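Local coordinates for capsule biosynthesis protein capD (Bacillus anthracis, PDB 3G9K) that cleaves the poly-gamma-D-glutamate capsule of the bacterium and joins its fragments through an amide bond to meso-diaminopimelic acid of the peptidoglycan, at residues 98-110 with 160-172. Sequence-based numbering, arbitrary orientation.
Sequences GSLQDIINEYRFT and VITGAGDGRRNGT. With GLU (glutamic acid), chain F.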
loop_
_atom_site.group_PDB
_atom_site.type_symbol
_atom_site.label_atom_id
_atom_site.label_comp_id
_atom_site.label_asym_id
_atom_site.label_seq_id
_atom_site.Cartn_x
_atom_site.Cartn_y
_atom_site.Cartn_z
ATOM N N GLY B 98 -11.448 -10.513 18.453
ATOM C CA GLY B 98 -10.434 -9.868 19.251
ATOM C C GLY B 98 -10.029 -8.517 18.688
ATOM O O GLY B 98 -10.693 -7.969 17.810
ATOM N N SER B 99 -8.933 -7.986 19.224
ATOM C CA SER B 99 -8.427 -6.693 18.825
ATOM C C SER B 99 -7.905 -6.853 17.417
ATOM O O SER B 99 -7.465 -7.932 17.048
ATOM C CB SER B 99 -7.296 -6.212 19.751
ATOM O OG SER B 99 -6.072 -6.918 19.571
ATOM N N LEU B 100 -8.019 -5.794 16.631
ATOM C CA LEU B 100 -7.466 -5.766 15.286
ATOM C C LEU B 100 -5.977 -6.120 15.309
ATOM O O LEU B 100 -5.512 -6.865 14.445
ATOM C CB LEU B 100 -7.674 -4.399 14.656
ATOM C CG LEU B 100 -7.313 -4.299 13.164
ATOM C CD1 LEU B 100 -8.004 -5.429 12.315
ATOM C CD2 LEU B 100 -7.634 -2.916 12.622
ATOM N N GLN B 101 -5.245 -5.658 16.304
ATOM C CA GLN B 101 -3.813 -5.949 16.375
ATOM C C GLN B 101 -3.515 -7.462 16.593
ATOM O O GLN B 101 -2.632 -8.010 15.930
ATOM C CB GLN B 101 -3.124 -5.131 17.471
ATOM C CG GLN B 101 -1.602 -5.376 17.542
ATOM C CD GLN B 101 -0.865 -4.832 16.301
ATOM O OE1 GLN B 101 -0.788 -3.629 16.115
ATOM N NE2 GLN B 101 -0.314 -5.722 15.473
ATOM N N ASP B 102 -4.213 -8.109 17.527
ATOM C CA ASP B 102 -4.059 -9.559 17.737
ATOM C C ASP B 102 -4.331 -10.331 16.430
ATOM O O ASP B 102 -3.546 -11.175 16.033
ATOM C CB ASP B 102 -4.954 -10.065 18.895
ATOM C CG ASP B 102 -4.361 -9.736 20.269
ATOM O OD1 ASP B 102 -3.216 -10.211 20.513
ATOM O OD2 ASP B 102 -5.008 -8.981 21.059
ATOM N N ILE B 103 -5.432 -10.014 15.772
ATOM C CA ILE B 103 -5.797 -10.628 14.492
ATOM C C ILE B 103 -4.684 -10.459 13.434
ATOM O O ILE B 103 -4.286 -11.421 12.767
ATOM C CB ILE B 103 -7.140 -10.056 13.975
ATOM C CG1 ILE B 103 -8.267 -10.449 14.939
ATOM C CG2 ILE B 103 -7.458 -10.600 12.563
ATOM C CD1 ILE B 103 -9.503 -9.555 14.880
ATOM N N ILE B 104 -4.154 -9.245 13.323
ATOM C CA ILE B 104 -3.023 -8.954 12.435
ATOM C C ILE B 104 -1.775 -9.782 12.755
ATOM O O ILE B 104 -1.019 -10.183 11.853
ATOM C CB ILE B 104 -2.745 -7.402 12.453
ATOM C CG1 ILE B 104 -3.820 -6.725 11.585
ATOM C CG2 ILE B 104 -1.334 -7.026 11.972
ATOM C CD1 ILE B 104 -3.766 -5.153 11.590
ATOM N N ASN B 105 -1.547 -10.025 14.045
ATOM C CA ASN B 105 -0.401 -10.826 14.506
ATOM C C ASN B 105 -0.509 -12.324 14.172
ATOM O O ASN B 105 0.502 -13.009 14.100
ATOM C CB ASN B 105 -0.197 -10.640 16.032
ATOM C CG ASN B 105 0.297 -9.245 16.396
ATOM O OD1 ASN B 105 0.352 -8.882 17.591
ATOM N ND2 ASN B 105 0.647 -8.459 15.401
ATOM N N GLU B 106 -1.729 -12.804 13.974
ATOM C CA GLU B 106 -2.011 -14.223 13.767
ATOM C C GLU B 106 -1.284 -14.642 12.495
ATOM O O GLU B 106 -1.235 -13.879 11.541
ATOM C CB GLU B 106 -3.511 -14.451 13.574
ATOM C CG GLU B 106 -3.963 -15.893 13.738
ATOM C CD GLU B 106 -5.481 -16.091 13.883
ATOM O OE1 GLU B 106 -6.287 -15.151 13.758
ATOM O OE2 GLU B 106 -5.874 -17.254 14.139
ATOM N N TYR B 107 -0.790 -15.878 12.462
ATOM C CA TYR B 107 -0.145 -16.405 11.259
ATOM C C TYR B 107 -1.154 -16.526 10.109
ATOM O O TYR B 107 -2.333 -16.786 10.320
ATOM C CB TYR B 107 0.486 -17.777 11.566
ATOM C CG TYR B 107 1.620 -17.710 12.566
ATOM C CD1 TYR B 107 2.735 -16.915 12.314
ATOM C CD2 TYR B 107 1.588 -18.453 13.755
ATOM C CE1 TYR B 107 3.764 -16.853 13.194
ATOM C CE2 TYR B 107 2.638 -18.403 14.641
ATOM C CZ TYR B 107 3.719 -17.597 14.361
ATOM O OH TYR B 107 4.794 -17.522 15.235
ATOM N N ARG B 108 -0.669 -16.354 8.892
ATOM C CA ARG B 108 -1.536 -16.227 7.743
ATOM C C ARG B 108 -1.369 -17.382 6.755
ATOM O O ARG B 108 -0.396 -18.151 6.839
ATOM C CB ARG B 108 -1.239 -14.904 7.046
ATOM C CG ARG B 108 -1.667 -13.702 7.876
ATOM C CD ARG B 108 -1.173 -12.400 7.317
ATOM N NE ARG B 108 -1.470 -11.336 8.270
ATOM C CZ ARG B 108 -0.939 -10.115 8.251
ATOM N NH1 ARG B 108 -0.159 -9.732 7.253
ATOM N NH2 ARG B 108 -1.244 -9.269 9.240
ATOM N N PHE B 109 -2.323 -17.462 5.831
ATOM C CA PHE B 109 -2.263 -18.380 4.687
ATOM C C PHE B 109 -2.855 -17.730 3.451
ATOM O O PHE B 109 -3.792 -16.929 3.545
ATOM C CB PHE B 109 -3.047 -19.664 4.986
ATOM C CG PHE B 109 -4.497 -19.423 5.290
ATOM C CD1 PHE B 109 -4.916 -19.236 6.598
ATOM C CD2 PHE B 109 -5.429 -19.368 4.285
ATOM C CE1 PHE B 109 -6.245 -18.999 6.888
ATOM C CE2 PHE B 109 -6.758 -19.123 4.557
ATOM C CZ PHE B 109 -7.172 -18.946 5.866
ATOM N N THR B 110 -2.329 -18.103 2.290
ATOM C CA THR B 110 -2.894 -17.683 1.002
ATOM C C THR B 110 -2.886 -18.863 0.029
ATOM O O THR B 110 -2.200 -19.842 0.259
ATOM C CB THR B 110 -2.084 -16.527 0.355
ATOM O OG1 THR B 110 -0.768 -16.983 0.026
ATOM C CG2 THR B 110 -1.981 -15.325 1.323
ATOM N N VAL B 160 -11.961 8.554 20.240
ATOM C CA VAL B 160 -10.596 8.118 20.470
ATOM C C VAL B 160 -10.106 7.333 19.278
ATOM O O VAL B 160 -10.855 6.652 18.665
ATOM C CB VAL B 160 -10.461 7.272 21.720
ATOM C CG1 VAL B 160 -11.260 6.100 21.638
ATOM C CG2 VAL B 160 -9.085 6.864 21.921
ATOM N N ILE B 161 -8.838 7.471 18.963
ATOM C CA ILE B 161 -8.207 6.799 17.829
ATOM C C ILE B 161 -7.223 5.766 18.335
ATOM O O ILE B 161 -6.339 6.064 19.178
ATOM C CB ILE B 161 -7.485 7.810 16.887
ATOM C CG1 ILE B 161 -8.494 8.684 16.171
ATOM C CG2 ILE B 161 -6.584 7.077 15.857
ATOM C CD1 ILE B 161 -7.838 9.812 15.357
ATOM N N THR B 162 -7.383 4.530 17.865
ATOM C CA THR B 162 -6.387 3.498 18.092
ATOM C C THR B 162 -5.961 2.978 16.704
ATOM O O THR B 162 -6.404 3.485 15.658
ATOM C CB THR B 162 -6.901 2.339 18.950
ATOM O OG1 THR B 162 -8.116 1.842 18.352
ATOM C CG2 THR B 162 -7.167 2.824 20.396
ATOM N N GLY B 163 -5.077 2.006 16.706
ATOM C CA GLY B 163 -4.493 1.536 15.441
ATOM C C GLY B 163 -3.849 0.194 15.585
ATOM O O GLY B 163 -3.870 -0.445 16.671
ATOM N N ALA B 164 -3.252 -0.241 14.482
ATOM C CA ALA B 164 -2.503 -1.475 14.436
ATOM C C ALA B 164 -1.451 -1.359 13.366
ATOM O O ALA B 164 -1.642 -0.669 12.373
ATOM C CB ALA B 164 -3.411 -2.650 14.157
ATOM N N GLY B 165 -0.326 -2.015 13.606
ATOM C CA GLY B 165 0.760 -2.066 12.640
ATOM C C GLY B 165 1.216 -3.517 12.507
ATOM O O GLY B 165 1.075 -4.309 13.434
ATOM N N ASP B 166 1.815 -3.857 11.388
ATOM C CA ASP B 166 2.240 -5.228 11.144
ATOM C C ASP B 166 3.750 -5.383 11.418
ATOM O O ASP B 166 4.562 -4.893 10.670
ATOM C CB ASP B 166 1.922 -5.573 9.696
ATOM C CG ASP B 166 1.806 -7.054 9.449
ATOM O OD1 ASP B 166 2.568 -7.850 10.050
ATOM O OD2 ASP B 166 0.970 -7.410 8.591
ATOM N N GLY B 167 4.081 -6.137 12.455
ATOM C CA GLY B 167 5.485 -6.478 12.769
ATOM C C GLY B 167 6.274 -7.127 11.642
ATOM O O GLY B 167 7.499 -7.032 11.590
ATOM N N ARG B 168 5.585 -7.752 10.691
ATOM C CA ARG B 168 6.288 -8.266 9.522
ATOM C C ARG B 168 7.095 -7.215 8.772
ATOM O O ARG B 168 8.047 -7.573 8.125
ATOM C CB ARG B 168 5.333 -8.967 8.558
ATOM C CG ARG B 168 4.619 -10.158 9.173
ATOM C CD ARG B 168 3.387 -10.522 8.354
ATOM N NE ARG B 168 2.672 -11.654 8.915
ATOM C CZ ARG B 168 1.842 -11.561 9.960
ATOM N NH1 ARG B 168 1.604 -10.383 10.522
ATOM N NH2 ARG B 168 1.219 -12.627 10.416
ATOM N N ARG B 169 6.688 -5.940 8.861
ATOM C CA ARG B 169 7.288 -4.783 8.168
ATOM C C ARG B 169 7.771 -3.722 9.164
ATOM O O ARG B 169 8.072 -2.593 8.768
ATOM C CB ARG B 169 6.235 -4.095 7.281
ATOM C CG ARG B 169 5.596 -4.970 6.223
ATOM C CD ARG B 169 6.214 -4.845 4.820
ATOM N NE ARG B 169 5.680 -5.903 3.957
ATOM C CZ ARG B 169 5.687 -5.906 2.626
ATOM N NH1 ARG B 169 6.205 -4.890 1.932
ATOM N NH2 ARG B 169 5.150 -6.932 1.993
ATOM N N ASN B 170 7.845 -4.078 10.447
ATOM C CA ASN B 170 8.079 -3.108 11.520
ATOM C C ASN B 170 7.058 -1.978 11.555
ATOM O O ASN B 170 7.393 -0.852 11.898
ATOM C CB ASN B 170 9.511 -2.545 11.454
ATOM C CG ASN B 170 10.494 -3.565 10.953
ATOM O OD1 ASN B 170 11.201 -3.354 9.942
ATOM N ND2 ASN B 170 10.530 -4.686 11.622
ATOM N N GLY B 171 5.800 -2.314 11.230
ATOM C CA GLY B 171 4.731 -1.374 11.271
ATOM C C GLY B 171 4.399 -0.938 12.676
ATOM O O GLY B 171 4.453 -1.726 13.610
ATOM N N THR B 172 4.038 0.325 12.798
ATOM C CA THR B 172 3.674 0.912 14.074
ATOM C C THR B 172 2.571 1.962 13.844
ATOM O O THR B 172 2.131 2.258 12.711
ATOM C CB THR B 172 4.933 1.593 14.786
ATOM O OG1 THR B 172 5.441 2.654 13.995
ATOM C CG2 THR B 172 6.034 0.592 15.059
HETATM N N GLU F . 4.626 -7.997 -5.383
HETATM C CA GLU F . 4.523 -7.125 -4.220
HETATM C C GLU F . 3.733 -5.835 -4.519
HETATM O O GLU F . 4.078 -5.139 -5.474
HETATM C CB GLU F . 5.945 -6.800 -3.757
HETATM C CG GLU F . 6.080 -5.564 -2.889
HETATM C CD GLU F . 5.491 -5.718 -1.513
HETATM O OE1 GLU F . 4.635 -6.604 -1.306
HETATM O OE2 GLU F . 5.888 -4.905 -0.657
HETATM O OXT GLU F . 2.758 -5.435 -3.842
HETATM O O HOH W 1 2.097 -2.196 15.734
#
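Leu-100, Gln-101 and Ile-104 lay helix 100-105 over the end of strand 160-164, the outermost strand, within this chain, of an antiparallel sheet in this Ntn-hydrolase fold; the two axes run nearly parallel, 6° apart. Leu-100 packs on Ala-164 and reaches Ala-151 and Ile-153 of strand 150-155. Gln-101 bends at chi2 (68°) and turns its amide onto the backbone of Gly-165: OE1 accepts from Gly-165 N at 3.0 Å, and NE2 donates to Gly-165 O at 2.8 Å, an acceptor lying in the amide plane. Two bonds thus fix its rotation. Ile-104 divides its branches, CD1 meeting Ala-164 CB at 3.6 Å and CG2 lying near the carboxylate of Asp-166. At the helix end Arg-168 NH1 donates to Ile-104 O at 2.9 Å, and its NH2 bonds weakly to Glu-106 O just beyond the last turn. Arg-108, extended from CG to NE, comes from the opposite direction and stacks its guanidinium on that of Arg-168, planes 12° apart. Asp-166 probably offsets the paired positive charges, as does Glu-119, salt-bridged to Arg-168 NE. Asp-166 OD1 accepts from Arg-168 N, closing an Asx turn, and from Arg-168 NH1. Next in sequence, Arg-169 binds the glutamic acid ligand. Arg-108 NH1 also donates to Phe-146 O. Both end nitrogens of Arg-108 form a salt bridge with Asp-166 OD2, NH1 on its syn lone pair at 2.9 Å and NH2 from above the carboxylate plane at 3.0 Å.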